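Antifreeze protein (Marinomonas primoryensis, PDB 3P4G) binds ice as a hyperactive, calcium-dependent antifreeze protein built as a right-handed beta-helix. Local coordinates at residues A[23-28]-A[38-43]; A[57-62]-A[84-89]; A[62-67]-A[89-94]; A[103-108]-A[122-127]. All coordinates share one frame; numbering follows the deposited sequence. Where two conformers were deposited one is given.

Interaction 1. Residues A[23-28]-A[38-43]; sequences HSFDHY and NNVAVT. With CA (calcium ion), chain E.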
loop_
_atom_site.group_PDB
_atom_site.type_symbol
_atom_site.label_atom_id
_atom_site.label_comp_id
_atom_site.label_asym_id
_atom_site.label_seq_id
_atom_site.Cartn_x
_atom_site.Cartn_y
_atom_site.Cartn_z
ATOM N N HIS A 23 22.830 -7.530 -27.224
ATOM C CA HIS A 23 22.452 -8.894 -27.516
ATOM C C HIS A 23 20.994 -8.855 -27.973
ATOM O O HIS A 23 20.123 -8.414 -27.215
ATOM C CB HIS A 23 22.588 -9.785 -26.265
ATOM C CG HIS A 23 24.005 -10.017 -25.806
ATOM N ND1 HIS A 23 24.743 -9.061 -25.142
ATOM C CD2 HIS A 23 24.789 -11.122 -25.856
ATOM C CE1 HIS A 23 25.934 -9.549 -24.841
ATOM N NE2 HIS A 23 25.988 -10.799 -25.264
ATOM N N SER A 24 20.727 -9.303 -29.197
ATOM C CA SER A 24 19.364 -9.335 -29.717
ATOM C C SER A 24 18.865 -10.771 -29.855
ATOM O O SER A 24 19.597 -11.652 -30.323
ATOM C CB SER A 24 19.275 -8.627 -31.066
ATOM O OG SER A 24 19.701 -7.282 -30.974
ATOM N N PHE A 25 17.626 -10.997 -29.427
ATOM C CA PHE A 25 16.949 -12.295 -29.521
ATOM C C PHE A 25 15.528 -12.103 -30.005
ATOM O O PHE A 25 14.932 -11.041 -29.762
ATOM C CB PHE A 25 16.872 -12.932 -28.141
ATOM C CG PHE A 25 18.202 -13.104 -27.476
ATOM C CD1 PHE A 25 18.954 -14.259 -27.685
ATOM C CD2 PHE A 25 18.707 -12.116 -26.614
ATOM C CE1 PHE A 25 20.196 -14.441 -27.050
ATOM C CE2 PHE A 25 19.939 -12.276 -25.979
ATOM C CZ PHE A 25 20.698 -13.431 -26.205
ATOM N N ASP A 26 14.980 -13.126 -30.676
ATOM C CA ASP A 26 13.527 -13.157 -30.898
ATOM C C ASP A 26 12.991 -14.012 -29.747
ATOM O O ASP A 26 12.632 -13.481 -28.689
ATOM C CB ASP A 26 13.140 -13.683 -32.310
ATOM C CG ASP A 26 11.578 -13.704 -32.559
ATOM O OD1 ASP A 26 10.757 -13.249 -31.703
ATOM O OD2 ASP A 26 11.166 -14.185 -33.645
ATOM N N HIS A 27 12.978 -15.324 -29.916
ATOM C CA HIS A 27 12.604 -16.206 -28.833
ATOM C C HIS A 27 13.866 -16.449 -27.986
ATOM O O HIS A 27 14.840 -17.047 -28.454
ATOM C CB HIS A 27 12.013 -17.487 -29.440
ATOM C CG HIS A 27 11.517 -18.503 -28.451
ATOM N ND1 HIS A 27 11.149 -18.195 -27.154
ATOM C CD2 HIS A 27 11.262 -19.832 -28.607
ATOM C CE1 HIS A 27 10.707 -19.289 -26.549
ATOM N NE2 HIS A 27 10.768 -20.294 -27.407
ATOM N N TYR A 28 13.878 -15.942 -26.749
ATOM C CA TYR A 28 15.019 -16.158 -25.852
ATOM C C TYR A 28 14.982 -17.521 -25.191
ATOM O O TYR A 28 14.079 -17.837 -24.385
ATOM C CB TYR A 28 15.114 -15.062 -24.797
ATOM C CG TYR A 28 16.227 -15.293 -23.806
ATOM C CD1 TYR A 28 17.514 -14.800 -24.049
ATOM C CD2 TYR A 28 15.996 -16.023 -22.615
ATOM C CE1 TYR A 28 18.566 -15.014 -23.111
ATOM C CE2 TYR A 28 17.023 -16.260 -21.693
ATOM C CZ TYR A 28 18.308 -15.738 -21.945
ATOM O OH TYR A 28 19.338 -15.940 -21.047
ATOM N N ASN A 38 25.387 -4.619 -20.015
ATOM C CA ASN A 38 24.648 -5.248 -21.103
ATOM C C ASN A 38 23.430 -4.494 -21.623
ATOM O O ASN A 38 22.793 -3.727 -20.907
ATOM C CB ASN A 38 24.238 -6.665 -20.694
ATOM C CG ASN A 38 25.426 -7.559 -20.455
ATOM O OD1 ASN A 38 25.699 -7.976 -19.323
ATOM N ND2 ASN A 38 26.147 -7.897 -21.536
ATOM N N ASN A 39 23.098 -4.743 -22.893
ATOM C CA ASN A 39 21.837 -4.265 -23.477
ATOM C C ASN A 39 21.233 -5.484 -24.158
ATOM O O ASN A 39 21.801 -6.016 -25.130
ATOM C CB ASN A 39 22.029 -3.120 -24.503
ATOM C CG ASN A 39 20.693 -2.623 -25.059
ATOM O OD1 ASN A 39 19.740 -2.417 -24.312
ATOM N ND2 ASN A 39 20.609 -2.471 -26.350
ATOM N N VAL A 40 20.140 -5.981 -23.587
ATOM C CA VAL A 40 19.504 -7.197 -24.084
ATOM C C VAL A 40 18.154 -6.824 -24.652
ATOM O O VAL A 40 17.329 -6.237 -23.946
ATOM C CB VAL A 40 19.384 -8.260 -22.970
ATOM C CG1 VAL A 40 18.656 -9.589 -23.495
ATOM C CG2 VAL A 40 20.763 -8.583 -22.417
ATOM N N ALA A 41 17.922 -7.164 -25.933
ATOM C CA ALA A 41 16.656 -6.888 -26.585
ATOM C C ALA A 41 16.048 -8.206 -26.995
ATOM O O ALA A 41 16.652 -8.928 -27.810
ATOM C CB ALA A 41 16.892 -6.005 -27.864
ATOM N N VAL A 42 14.888 -8.527 -26.443
ATOM C CA VAL A 42 14.141 -9.759 -26.776
ATOM C C VAL A 42 12.789 -9.369 -27.415
ATOM O O VAL A 42 11.933 -8.762 -26.773
ATOM C CB VAL A 42 13.914 -10.649 -25.498
ATOM C CG1 VAL A 42 13.132 -11.935 -25.855
ATOM C CG2 VAL A 42 15.263 -10.961 -24.807
ATOM N N THR A 43 12.593 -9.682 -28.700
ATOM C CA THR A 43 11.336 -9.304 -29.365
ATOM C C THR A 43 10.218 -10.310 -29.048
ATOM O O THR A 43 9.039 -9.984 -29.208
ATOM C CB THR A 43 11.465 -9.203 -30.910
ATOM O OG1 THR A 43 11.948 -10.440 -31.405
ATOM C CG2 THR A 43 12.437 -8.117 -31.323
HETATM CA CA CA E . 26.152 -7.240 -17.086
HETATM O O HOH W 1 25.029 -6.629 -24.024
#
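The carbonyl oxygen of H23 is gripped twice from the neighbouring coil: A41 N donates to H23 O at 2.8 Å, nearly straight (172°), and V40 CA adds a C-H contact to the same oxygen. This is the N-terminal rung of the modelled right-handed beta-helix, where 23-28 lies parallel beside 38-43. The ladder goes on with H23 N to N39 O, F25 N to A41 O and T43 N to F25 O, all routine. On the inner side, V40 CG1 meets the ring of F25 at its edge, 3.9 Å from CE2. One face of that ring is taken by Y28, whose CD1 sits over the centre, 3.7 Å above the ring plane of F25; the OH of Y28 is tied to T49 O. V42 fills the corner that follows: its CG1, anti to the backbone N (chi1 180°), lies against Y28 CB at 3.9 Å, while CG2 comes 4.1 Å from F25 CD2. With an alanine here both methyls go, which would probably open a gap beneath Y28 CB and leave the F25 ring less firmly backed. At the N-terminal end of the contact a water bridges the coils, 2.7 Å from H23 ND1 and accepting from N39 N. N38, next to it, belongs to a calcium site completed by D34, S36, V52, A54 and D57. At the other end the hydroxyl of T43 crosses to D26: OG1 donates to D26 OD1 over 3.1 Å, reaching it from above the carboxylate plane, 54° out of it.

Interaction 2. Residues A[57-62]-A[84-89]; sequences DKVSID and DQLYVA. With CA (calcium ion), chain F; CA (calcium ion), chain E; CA (calcium ion), chain G.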
loop_
_atom_site.group_PDB
_atom_site.type_symbol
_atom_site.label_atom_id
_atom_site.label_comp_id
_atom_site.label_asym_id
_atom_site.label_seq_id
_atom_site.Cartn_x
_atom_site.Cartn_y
_atom_site.Cartn_z
ATOM N N ASP A 57 22.803 -2.870 -16.324
ATOM C CA ASP A 57 22.314 -3.572 -17.519
ATOM C C ASP A 57 20.924 -3.073 -17.870
ATOM O O ASP A 57 20.117 -2.748 -16.995
ATOM C CB ASP A 57 22.208 -5.066 -17.218
ATOM C CG ASP A 57 23.536 -5.660 -16.748
ATOM O OD1 ASP A 57 24.548 -5.636 -17.509
ATOM O OD2 ASP A 57 23.569 -6.164 -15.620
ATOM N N LYS A 58 20.608 -3.111 -19.154
ATOM C CA LYS A 58 19.276 -2.788 -19.622
ATOM C C LYS A 58 18.783 -4.046 -20.331
ATOM O O LYS A 58 19.518 -4.655 -21.133
ATOM C CB LYS A 58 19.275 -1.634 -20.641
ATOM C CG LYS A 58 17.809 -1.315 -21.133
ATOM C CD LYS A 58 17.709 0.109 -21.730
ATOM C CE LYS A 58 16.324 0.384 -22.391
ATOM N NZ LYS A 58 16.390 1.722 -23.100
ATOM N N VAL A 59 17.571 -4.457 -19.977
ATOM C CA VAL A 59 16.893 -5.609 -20.600
ATOM C C VAL A 59 15.475 -5.177 -21.035
ATOM O O VAL A 59 14.735 -4.551 -20.258
ATOM C CB VAL A 59 16.798 -6.811 -19.626
ATOM C CG1 VAL A 59 15.940 -7.894 -20.284
ATOM C CG2 VAL A 59 18.186 -7.383 -19.240
ATOM N N SER A 60 15.110 -5.512 -22.276
ATOM C CA SER A 60 13.819 -5.118 -22.831
ATOM C C SER A 60 13.254 -6.325 -23.536
ATOM O O SER A 60 13.899 -6.911 -24.406
ATOM C CB SER A 60 13.969 -3.958 -23.817
ATOM O OG SER A 60 14.653 -2.872 -23.226
ATOM N N ILE A 61 12.057 -6.697 -23.134
ATOM C CA ILE A 61 11.377 -7.937 -23.572
ATOM C C ILE A 61 9.994 -7.524 -24.067
ATOM O O ILE A 61 9.216 -6.907 -23.324
ATOM C CB ILE A 61 11.260 -8.952 -22.338
ATOM C CG1 ILE A 61 12.649 -9.419 -21.857
ATOM C CG2 ILE A 61 10.353 -10.179 -22.631
ATOM C CD1 ILE A 61 12.743 -9.742 -20.371
ATOM N N ASP A 62 9.672 -7.820 -25.327
ATOM C CA ASP A 62 8.368 -7.425 -25.850
ATOM C C ASP A 62 7.302 -8.472 -25.507
ATOM O O ASP A 62 6.099 -8.184 -25.560
ATOM C CB ASP A 62 8.445 -7.290 -27.357
ATOM C CG ASP A 62 9.342 -6.169 -27.787
ATOM O OD1 ASP A 62 9.472 -5.178 -27.025
ATOM O OD2 ASP A 62 9.858 -6.273 -28.908
ATOM N N ASP A 84 20.156 -1.406 -12.571
ATOM C CA ASP A 84 19.658 -2.077 -13.799
ATOM C C ASP A 84 18.308 -1.562 -14.231
ATOM O O ASP A 84 17.538 -1.076 -13.387
ATOM C CB ASP A 84 19.595 -3.577 -13.572
ATOM C CG ASP A 84 20.943 -4.155 -13.130
ATOM O OD1 ASP A 84 21.935 -4.169 -13.924
ATOM O OD2 ASP A 84 21.055 -4.588 -11.969
ATOM N N GLN A 85 17.996 -1.711 -15.522
ATOM C CA GLN A 85 16.734 -1.144 -16.046
ATOM C C GLN A 85 16.059 -2.225 -16.865
ATOM O O GLN A 85 16.669 -2.759 -17.818
ATOM C CB GLN A 85 17.064 0.035 -16.926
ATOM C CG GLN A 85 15.825 0.846 -17.347
ATOM C CD GLN A 85 16.215 2.112 -18.103
ATOM O OE1 GLN A 85 17.229 2.737 -17.800
ATOM N NE2 GLN A 85 15.411 2.481 -19.099
ATOM N N LEU A 86 14.844 -2.573 -16.470
ATOM C CA LEU A 86 14.085 -3.661 -17.107
ATOM C C LEU A 86 12.788 -3.177 -17.670
ATOM O O LEU A 86 12.053 -2.407 -17.020
ATOM C CB LEU A 86 13.870 -4.810 -16.096
ATOM C CG LEU A 86 12.875 -5.903 -16.528
ATOM C CD1 LEU A 86 13.421 -6.621 -17.785
ATOM C CD2 LEU A 86 12.703 -6.899 -15.362
ATOM N N TYR A 87 12.497 -3.587 -18.918
ATOM C CA TYR A 87 11.204 -3.314 -19.511
ATOM C C TYR A 87 10.645 -4.667 -19.954
ATOM O O TYR A 87 11.349 -5.437 -20.584
ATOM C CB TYR A 87 11.373 -2.407 -20.719
ATOM C CG TYR A 87 10.077 -2.243 -21.509
ATOM C CD1 TYR A 87 9.079 -1.379 -21.066
ATOM C CD2 TYR A 87 9.874 -2.952 -22.688
ATOM C CE1 TYR A 87 7.889 -1.242 -21.793
ATOM C CE2 TYR A 87 8.699 -2.807 -23.428
ATOM C CZ TYR A 87 7.730 -1.949 -22.981
ATOM O OH TYR A 87 6.548 -1.816 -23.685
ATOM N N VAL A 88 9.427 -4.974 -19.547
ATOM C CA VAL A 88 8.673 -6.139 -20.070
ATOM C C VAL A 88 7.291 -5.666 -20.608
ATOM O O VAL A 88 6.501 -5.111 -19.826
ATOM C CB VAL A 88 8.455 -7.194 -18.961
ATOM C CG1 VAL A 88 7.589 -8.321 -19.526
ATOM C CG2 VAL A 88 9.780 -7.738 -18.429
ATOM N N ALA A 89 6.986 -5.876 -21.898
ATOM C CA ALA A 89 5.699 -5.442 -22.452
ATOM C C ALA A 89 4.554 -6.409 -22.146
ATOM O O ALA A 89 3.401 -6.009 -22.154
ATOM C CB ALA A 89 5.822 -5.267 -23.974
HETATM CA CA CA F . 23.422 -5.836 -13.316
HETATM CA CA CA E . 26.152 -7.240 -17.086
HETATM CA CA CA G . 20.535 -4.483 -9.688
#
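D57 and D84 lie side by side and point the same way, their carboxylate planes only 4° apart, at the head of two parallel strands in consecutive coils of the calcium-binding beta-helix. Each has CG anti to its own carbonyl carbon (chi1 -57° in D57, -56° in D84), which turns both oxygens toward the row of calcium ions. D57 OD2 and D84 OD1 share one calcium, at 2.3 Å each; D57 OD1 binds the calcium before the shared one and D84 OD2 the calcium after it. D84 OD1 also takes D57 N at 2.9 Å on its anti lone pair, so one oxygen holds both metal and backbone. L53, G55, M79 and T81 complete the shared ion. Below, strands 58-61 and 85-88 run 4.7 Å apart. Toward the interior, L86 lies alongside V59 and brings CD1 to 3.8 Å from V59 CG1, while I61 CD1 reaches both L86 CD1 and V88 CG2. On the outer face K58 and Q85 extend in parallel, with K58 CE 4.0 Å from Q85 NE2, and the Y87 ring turns its edge to D62 OD1. At the end of the strands the methyl CB of A89 rests on D62 O at 3.3 Å.

Interaction 3. Residues A[62-67]-A[89-94]; sequences DGNVED and AGDVLG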
loop_
_atom_site.group_PDB
_atom_site.type_symbol
_atom_site.label_atom_id
_atom_site.label_comp_id
_atom_site.label_asym_id
_atom_site.label_seq_id
_atom_site.Cartn_x
_atom_site.Cartn_y
_atom_site.Cartn_z
ATOM N N ASP A 62 9.672 -7.820 -25.327
ATOM C CA ASP A 62 8.368 -7.425 -25.850
ATOM C C ASP A 62 7.302 -8.472 -25.507
ATOM O O ASP A 62 6.099 -8.184 -25.560
ATOM C CB ASP A 62 8.445 -7.290 -27.357
ATOM C CG ASP A 62 9.342 -6.169 -27.787
ATOM O OD1 ASP A 62 9.472 -5.178 -27.025
ATOM O OD2 ASP A 62 9.858 -6.273 -28.908
ATOM N N GLY A 63 7.745 -9.692 -25.223
ATOM C CA GLY A 63 6.842 -10.793 -24.848
ATOM C C GLY A 63 6.723 -10.982 -23.348
ATOM O O GLY A 63 6.764 -9.998 -22.577
ATOM N N ASN A 64 6.640 -12.246 -22.930
ATOM C CA ASN A 64 6.423 -12.607 -21.521
ATOM C C ASN A 64 7.698 -13.148 -20.901
ATOM O O ASN A 64 8.518 -13.766 -21.597
ATOM C CB ASN A 64 5.359 -13.721 -21.422
ATOM C CG ASN A 64 4.059 -13.321 -22.047
ATOM O OD1 ASN A 64 3.577 -12.211 -21.820
ATOM N ND2 ASN A 64 3.449 -14.245 -22.825
ATOM N N VAL A 65 7.865 -12.935 -19.603
ATOM C CA VAL A 65 8.828 -13.723 -18.843
ATOM C C VAL A 65 8.065 -14.967 -18.402
ATOM O O VAL A 65 7.128 -14.900 -17.560
ATOM C CB VAL A 65 9.378 -12.947 -17.620
ATOM C CG1 VAL A 65 10.337 -13.839 -16.784
ATOM C CG2 VAL A 65 10.015 -11.658 -18.102
ATOM N N GLU A 66 8.468 -16.098 -18.957
ATOM C CA GLU A 66 7.709 -17.327 -18.754
ATOM C C GLU A 66 8.020 -18.026 -17.410
ATOM O O GLU A 66 9.032 -17.744 -16.756
ATOM C CB GLU A 66 7.910 -18.261 -19.930
ATOM C CG GLU A 66 7.263 -17.735 -21.225
ATOM C CD GLU A 66 7.453 -18.674 -22.395
ATOM O OE1 GLU A 66 8.143 -19.718 -22.267
ATOM O OE2 GLU A 66 6.885 -18.374 -23.455
ATOM N N ASP A 67 7.114 -18.928 -17.011
ATOM C CA ASP A 67 7.271 -19.782 -15.838
ATOM C C ASP A 67 8.324 -20.879 -16.091
ATOM O O ASP A 67 7.997 -22.070 -16.180
ATOM C CB ASP A 67 5.914 -20.424 -15.518
ATOM C CG ASP A 67 5.854 -21.074 -14.134
ATOM O OD1 ASP A 67 6.834 -21.027 -13.362
ATOM O OD2 ASP A 67 4.788 -21.657 -13.833
ATOM N N ALA A 89 6.986 -5.876 -21.898
ATOM C CA ALA A 89 5.699 -5.442 -22.452
ATOM C C ALA A 89 4.554 -6.409 -22.146
ATOM O O ALA A 89 3.401 -6.009 -22.154
ATOM C CB ALA A 89 5.822 -5.267 -23.974
ATOM N N GLY A 90 4.895 -7.690 -21.926
ATOM C CA GLY A 90 3.917 -8.733 -21.640
ATOM C C GLY A 90 3.739 -8.968 -20.162
ATOM O O GLY A 90 3.862 -8.035 -19.349
ATOM N N ASP A 91 3.498 -10.244 -19.823
ATOM C CA ASP A 91 3.228 -10.653 -18.446
ATOM C C ASP A 91 4.498 -11.264 -17.864
ATOM O O ASP A 91 5.396 -11.685 -18.589
ATOM C CB ASP A 91 2.112 -11.716 -18.412
ATOM C CG ASP A 91 0.776 -11.179 -18.920
ATOM O OD1 ASP A 91 0.509 -9.970 -18.781
ATOM O OD2 ASP A 91 -0.047 -11.977 -19.433
ATOM N N VAL A 92 4.521 -11.337 -16.549
ATOM C CA VAL A 92 5.642 -11.926 -15.829
ATOM C C VAL A 92 5.089 -13.108 -15.071
ATOM O O VAL A 92 4.247 -12.939 -14.154
ATOM C CB VAL A 92 6.304 -10.927 -14.873
ATOM C CG1 VAL A 92 7.337 -11.646 -13.997
ATOM C CG2 VAL A 92 6.985 -9.826 -15.657
ATOM N N LEU A 93 5.553 -14.296 -15.480
ATOM C CA LEU A 93 5.110 -15.576 -14.884
ATOM C C LEU A 93 6.263 -16.364 -14.243
ATOM O O LEU A 93 6.053 -17.474 -13.730
ATOM C CB LEU A 93 4.425 -16.470 -15.912
ATOM C CG LEU A 93 3.252 -15.824 -16.649
ATOM C CD1 LEU A 93 3.704 -15.152 -17.929
ATOM C CD2 LEU A 93 2.262 -16.996 -16.999
ATOM N N GLY A 94 7.467 -15.795 -14.312
ATOM C CA GLY A 94 8.661 -16.346 -13.649
ATOM C C GLY A 94 9.312 -15.234 -12.825
ATOM O O GLY A 94 9.210 -14.030 -13.174
#
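A chi1 of -58°, with the amide then turned about its second torsion, swings the side chain of N64 down onto the next coil, putting OD1 in front of D91 N. The bond from D91 N to N64 OD1 is 2.8 Å long and almost perfectly straight (178°), with the donor tilted 18° from the amide plane. L93 has CG anti to its carbonyl carbon, and its CD1 packs under the same residue, 4.1 Å from N64 CB and 3.5 Å from V65 O. Backbone bonds frame the amide: V65 N gives to D91 O, and L93 N returns to V65 O at 2.7 Å. G90 N adds a weak bond to G63 O, and a CB on G90 would collide with N64 OD1. On the inner side V65 CG2 faces V92 CG2. A leucine in place of N64 would probably leave D91 N without its acceptor and let the turn at G90 shift. The bond also has a copy on either side of it, since N45 OD1 accepts from N64 N and D91 OD1 from D110 N. Side-chain oxygens thus serve one backbone N-H per coil where the chain bends away from the strands, and together with the backbone bonds of V65 this polar ladder helps carry the stacking of the coils through a turn with no regular sheet.

Interaction 4. Residues A[103-108]-A[122-127]; sequences DEIYIK and DEVYIG. With CA (calcium ion), chain H; CA (calcium ion), chain G; CA (calcium ion), chain I.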
loop_
_atom_site.group_PDB
_atom_site.type_symbol
_atom_site.label_atom_id
_atom_site.label_comp_id
_atom_site.label_asym_id
_atom_site.label_seq_id
_atom_site.Cartn_x
_atom_site.Cartn_y
_atom_site.Cartn_z
ATOM N N ASP A 103 17.472 0.014 -8.895
ATOM C CA ASP A 103 16.929 -0.628 -10.125
ATOM C C ASP A 103 15.572 -0.034 -10.558
ATOM O O ASP A 103 14.745 0.392 -9.706
ATOM C CB ASP A 103 16.756 -2.119 -9.859
ATOM C CG ASP A 103 18.055 -2.801 -9.531
ATOM O OD1 ASP A 103 18.962 -2.867 -10.390
ATOM O OD2 ASP A 103 18.236 -3.280 -8.383
ATOM N N GLU A 104 15.321 -0.093 -11.870
ATOM C CA GLU A 104 14.124 0.505 -12.462
ATOM C C GLU A 104 13.454 -0.614 -13.240
ATOM O O GLU A 104 14.073 -1.189 -14.133
ATOM C CB GLU A 104 14.525 1.678 -13.346
ATOM C CG GLU A 104 13.354 2.305 -14.027
ATOM C CD GLU A 104 13.604 3.723 -14.550
ATOM O OE1 GLU A 104 14.636 4.377 -14.278
ATOM O OE2 GLU A 104 12.694 4.222 -15.247
ATOM N N ILE A 105 12.235 -0.969 -12.841
ATOM C CA ILE A 105 11.470 -2.088 -13.497
ATOM C C ILE A 105 10.146 -1.516 -14.048
ATOM O O ILE A 105 9.425 -0.779 -13.351
ATOM C CB ILE A 105 11.147 -3.184 -12.511
ATOM C CG1 ILE A 105 12.426 -3.909 -12.057
ATOM C CG2 ILE A 105 10.220 -4.226 -13.155
ATOM C CD1 ILE A 105 12.153 -4.938 -10.933
ATOM N N TYR A 106 9.829 -1.842 -15.310
ATOM C CA TYR A 106 8.592 -1.467 -15.881
ATOM C C TYR A 106 8.016 -2.674 -16.590
ATOM O O TYR A 106 8.555 -3.079 -17.616
ATOM C CB TYR A 106 8.825 -0.360 -16.933
ATOM C CG TYR A 106 7.551 0.314 -17.432
ATOM C CD1 TYR A 106 7.143 1.538 -16.921
ATOM C CD2 TYR A 106 6.744 -0.284 -18.421
ATOM C CE1 TYR A 106 6.002 2.170 -17.395
ATOM C CE2 TYR A 106 5.564 0.336 -18.871
ATOM C CZ TYR A 106 5.213 1.559 -18.353
ATOM O OH TYR A 106 4.041 2.184 -18.793
ATOM N N ILE A 107 6.929 -3.202 -16.049
ATOM C CA ILE A 107 6.201 -4.333 -16.629
ATOM C C ILE A 107 4.797 -3.835 -17.011
ATOM O O ILE A 107 4.034 -3.359 -16.160
ATOM C CB ILE A 107 6.089 -5.456 -15.589
ATOM C CG1 ILE A 107 7.497 -5.967 -15.220
ATOM C CG2 ILE A 107 5.134 -6.528 -16.085
ATOM C CD1 ILE A 107 7.548 -6.478 -13.795
ATOM N N LYS A 108 4.453 -3.931 -18.291
ATOM C CA LYS A 108 3.168 -3.392 -18.751
ATOM C C LYS A 108 2.008 -4.315 -18.326
ATOM O O LYS A 108 0.889 -3.850 -18.055
ATOM C CB LYS A 108 3.201 -3.247 -20.289
ATOM C CG LYS A 108 2.075 -2.473 -20.898
ATOM C CD LYS A 108 2.236 -2.278 -22.455
ATOM C CE LYS A 108 0.856 -1.946 -23.104
ATOM N NZ LYS A 108 0.811 -2.072 -24.612
ATOM N N ASP A 122 14.675 1.435 -5.376
ATOM C CA ASP A 122 14.162 0.847 -6.635
ATOM C C ASP A 122 12.854 1.493 -7.072
ATOM O O ASP A 122 12.055 1.891 -6.234
ATOM C CB ASP A 122 13.916 -0.629 -6.469
ATOM C CG ASP A 122 15.191 -1.376 -5.982
ATOM O OD1 ASP A 122 16.198 -1.450 -6.736
ATOM O OD2 ASP A 122 15.215 -1.862 -4.848
ATOM N N GLU A 123 12.594 1.425 -8.374
ATOM C CA GLU A 123 11.371 2.000 -8.961
ATOM C C GLU A 123 10.694 0.859 -9.712
ATOM O O GLU A 123 11.319 0.287 -10.637
ATOM C CB GLU A 123 11.761 3.146 -9.906
ATOM C CG GLU A 123 10.584 3.908 -10.457
ATOM C CD GLU A 123 10.917 5.327 -11.012
ATOM O OE1 GLU A 123 11.955 6.031 -10.691
ATOM O OE2 GLU A 123 10.057 5.759 -11.812
ATOM N N VAL A 124 9.498 0.450 -9.264
ATOM C CA VAL A 124 8.794 -0.712 -9.882
ATOM C C VAL A 124 7.442 -0.231 -10.389
ATOM O O VAL A 124 6.661 0.349 -9.603
ATOM C CB VAL A 124 8.608 -1.880 -8.870
ATOM C CG1 VAL A 124 7.904 -3.124 -9.517
ATOM C CG2 VAL A 124 9.938 -2.321 -8.315
ATOM N N TYR A 125 7.154 -0.467 -11.678
ATOM C CA TYR A 125 5.864 -0.163 -12.254
ATOM C C TYR A 125 5.358 -1.487 -12.853
ATOM O O TYR A 125 6.110 -2.175 -13.615
ATOM C CB TYR A 125 6.025 0.847 -13.391
ATOM C CG TYR A 125 4.773 1.167 -14.168
ATOM C CD1 TYR A 125 4.085 2.365 -13.953
ATOM C CD2 TYR A 125 4.265 0.280 -15.150
ATOM C CE1 TYR A 125 2.930 2.657 -14.645
ATOM C CE2 TYR A 125 3.122 0.577 -15.849
ATOM C CZ TYR A 125 2.445 1.771 -15.577
ATOM O OH TYR A 125 1.323 2.111 -16.294
ATOM N N ILE A 126 4.131 -1.843 -12.468
ATOM C CA ILE A 126 3.419 -3.012 -12.988
ATOM C C ILE A 126 2.076 -2.445 -13.489
ATOM O O ILE A 126 1.267 -1.903 -12.697
ATOM C CB ILE A 126 3.223 -4.065 -11.934
ATOM C CG1 ILE A 126 4.568 -4.774 -11.689
ATOM C CG2 ILE A 126 2.139 -5.126 -12.350
ATOM C CD1 ILE A 126 4.624 -5.517 -10.267
ATOM N N GLY A 127 1.833 -2.588 -14.786
ATOM C CA GLY A 127 0.643 -1.951 -15.412
ATOM C C GLY A 127 -0.664 -2.734 -15.102
ATOM O O GLY A 127 -1.774 -2.179 -14.927
HETATM CA CA CA H . 17.711 -3.104 -6.091
HETATM CA CA CA G . 20.535 -4.483 -9.688
HETATM CA CA CA I . 14.770 -1.636 -2.549
HETATM O O HOH W 2 10.787 6.001 -14.119
#
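The calcium between D103 and D122 forms the innermost shell: D103 OD2 lies 2.4 Å from it and D122 OD1 2.3 Å, with G99, G101, A117 and T119 filling the rest of the site. D122 OD1 is steadied by D103 N at 2.9 Å, met on the anti side, 18° out of the carboxylate plane. Strands 104-107 and 123-126 then run parallel, 4.7 Å between axes, and keep the two aspartates in step. On their outer face Y106 and Y125 form an offset stack, centroids 4.1 Å apart and planes 1° from parallel. With CG anti to the backbone N in both, the rings run out side by side, and Y125 CE2 lies over the face of Y106, 3.4 Å from CZ. Y87 comes against the Y106 ring from the coil before. Between the glutamates, E104 OE2 and E123 OE2 stand 4.6 Å apart, and a water donates to E104 OE2. Inward, I107 CD1 packs 4.0 Å from I126 CG1. The tyrosine stack is a local feature of these coils; aligned aspartates on a string of calcium ions and aliphatic rows inside mark a calcium-binding parallel beta-helix, with glycine- and aspartate-rich turns much like those of RTX repeats.

How the interactions relate
From the N terminus, interaction 1 comes first, its pairing of 23-28 with 38-43 closing the short loop between Y28 and N38. Strand 39-42 borders strand 58-61 through V42 N to S60 O, so interaction 2 continues the same ladder, and both contacts touch one calcium ion. Interactions 2 and 3 cross: 62-67 follows on 57-62 and 89-94 on 84-89, sharing D62 and A89, so they close a long excursion twice, at its strand and at its turn. Interaction 4 closes the following coil, 13 residues between its segments, and meets interaction 2 through L86 N to E104 O and a second calcium ion. Interactions 1, 2 and 4 tie the calcium-lined strands; interaction 3 ties the turns beyond them.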